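Local coordinates for protein uroporphyrinogen III synthase (Thermus thermophilus, PDB 1WCW) that probably acts as a uroporphyrinogen-III synthase, closing and rearranging the linear tetrapyrrole hydroxymethylbilane into uroporphyrinogen III, at residues A12-R17 and L187-A192. Numbering follows the deposited sequence.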
# COMPACT_ATOMS: atom_id res chain seq x y z
N ALA A 12 -9.29 -16.69 -3.18
CA ALA A 12 -8.54 -16.31 -1.95
C ALA A 12 -8.37 -14.78 -1.93
O ALA A 12 -8.27 -14.15 -3.01
CB ALA A 12 -7.25 -16.96 -1.97
N TYR A 13 -8.34 -14.20 -0.76
CA TYR A 13 -8.18 -12.77 -0.56
C TYR A 13 -6.96 -12.56 0.30
O TYR A 13 -6.87 -13.13 1.40
CB TYR A 13 -9.41 -12.25 0.13
CG TYR A 13 -9.50 -10.77 0.35
CD1 TYR A 13 -9.43 -10.23 1.63
CD2 TYR A 13 -9.67 -9.92 -0.73
CE1 TYR A 13 -9.52 -8.84 1.82
CE2 TYR A 13 -9.76 -8.58 -0.55
CZ TYR A 13 -9.68 -8.06 0.71
OH TYR A 13 -9.78 -6.69 0.87
N ALA A 14 -6.01 -11.76 -0.18
CA ALA A 14 -4.75 -11.51 0.56
C ALA A 14 -4.84 -10.26 1.45
O ALA A 14 -3.84 -9.99 2.13
CB ALA A 14 -3.58 -11.37 -0.44
N GLY A 15 -5.95 -9.56 1.46
CA GLY A 15 -6.11 -8.34 2.25
C GLY A 15 -6.43 -8.59 3.70
O GLY A 15 -6.69 -9.71 4.15
N LEU A 16 -6.31 -7.52 4.46
CA LEU A 16 -6.58 -7.60 5.90
C LEU A 16 -7.83 -6.84 6.35
O LEU A 16 -8.65 -7.36 7.07
CB LEU A 16 -5.37 -7.07 6.66
CG LEU A 16 -5.39 -7.10 8.19
CD1 LEU A 16 -5.42 -8.50 8.74
CD2 LEU A 16 -4.18 -6.39 8.67
N ARG A 17 -7.97 -5.63 5.88
CA ARG A 17 -9.03 -4.70 6.27
C ARG A 17 -10.49 -4.99 6.02
O ARG A 17 -11.34 -4.84 6.90
CB ARG A 17 -8.70 -3.35 5.63
CG ARG A 17 -7.22 -2.89 5.72
CD ARG A 17 -6.10 -3.98 5.35
NE ARG A 17 -5.74 -4.12 3.94
CZ ARG A 17 -6.39 -4.88 3.08
NH1 ARG A 17 -6.02 -4.95 1.83
NH2 ARG A 17 -7.45 -5.57 3.49
N LEU A 187 -6.59 -15.46 -6.80
CA LEU A 187 -6.12 -14.80 -5.60
C LEU A 187 -6.23 -13.32 -5.84
O LEU A 187 -5.66 -12.82 -6.81
CB LEU A 187 -4.67 -15.20 -5.29
CG LEU A 187 -4.01 -14.34 -4.23
CD1 LEU A 187 -4.65 -14.46 -2.89
CD2 LEU A 187 -2.50 -14.87 -4.12
N ALA A 188 -6.92 -12.62 -4.93
CA ALA A 188 -7.10 -11.18 -5.05
C ALA A 188 -6.15 -10.42 -4.14
O ALA A 188 -6.09 -10.68 -2.94
CB ALA A 188 -8.55 -10.87 -4.71
N PHE A 189 -5.49 -9.42 -4.74
CA PHE A 189 -4.59 -8.49 -4.03
C PHE A 189 -5.23 -7.11 -4.13
O PHE A 189 -5.63 -6.67 -5.20
CB PHE A 189 -3.22 -8.42 -4.71
CG PHE A 189 -2.50 -9.74 -4.76
CD1 PHE A 189 -2.62 -10.59 -5.80
CD2 PHE A 189 -1.59 -10.02 -3.76
CE1 PHE A 189 -1.83 -11.77 -5.87
CE2 PHE A 189 -0.79 -11.19 -3.83
CZ PHE A 189 -0.93 -12.02 -4.87
N VAL A 190 -5.28 -6.44 -2.99
CA VAL A 190 -5.83 -5.08 -3.00
C VAL A 190 -4.83 -3.99 -2.75
O VAL A 190 -5.16 -2.81 -2.83
CB VAL A 190 -7.03 -4.89 -2.05
CG1 VAL A 190 -8.17 -5.86 -2.51
CG2 VAL A 190 -6.63 -5.17 -0.68
N ALA A 191 -3.58 -4.35 -2.56
CA ALA A 191 -2.55 -3.33 -2.40
C ALA A 191 -1.24 -3.93 -2.86
O ALA A 191 -0.96 -5.11 -2.63
CB ALA A 191 -2.42 -2.95 -0.88
N ALA A 192 -0.35 -3.13 -3.39
CA ALA A 192 0.94 -3.58 -3.82
C ALA A 192 1.73 -4.20 -2.72
O ALA A 192 2.46 -5.17 -2.96
CB ALA A 192 1.73 -2.39 -4.43
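A188 bonds through both its N and its O to A12 and A14, the residues flanking Y13. Its N donates to A12 O at 2.8 Å and its O accepts from A14 N at 3.0 Å, both nearly straight at hydrogen (167°). On one face of the sheet L187 CD1 lies 3.7 Å from A12 CB and also touches A14 CB. A chi1 of 168° puts L187 CG beside its carbonyl carbon, and a chi2 of 64° then turns CD1 toward A12, 3.6 Å from A12 O. A14 CB meets F189 CD2 at 4.1 Å. On the other face the Y13 ring runs past A188 CB, and its CE2 lies 3.7 Å from V190 CG1. The Y13 and V190 side chains cross at about a right angle. Strands 10-13 and 186-189 are parallel neighbours in the five-stranded sheet of one of the two alpha/beta domains of the HemD fold. The two segments are 170 residues apart in sequence. Past the paired residues, both leave the sheet as loops. G15 N sits over one face of the Y13 ring, toward its rim, and the ring stacks with F22. Q194 OE1 accepts a hydrogen bond from V190 N. Helix 192-201 packs on L187 and F189.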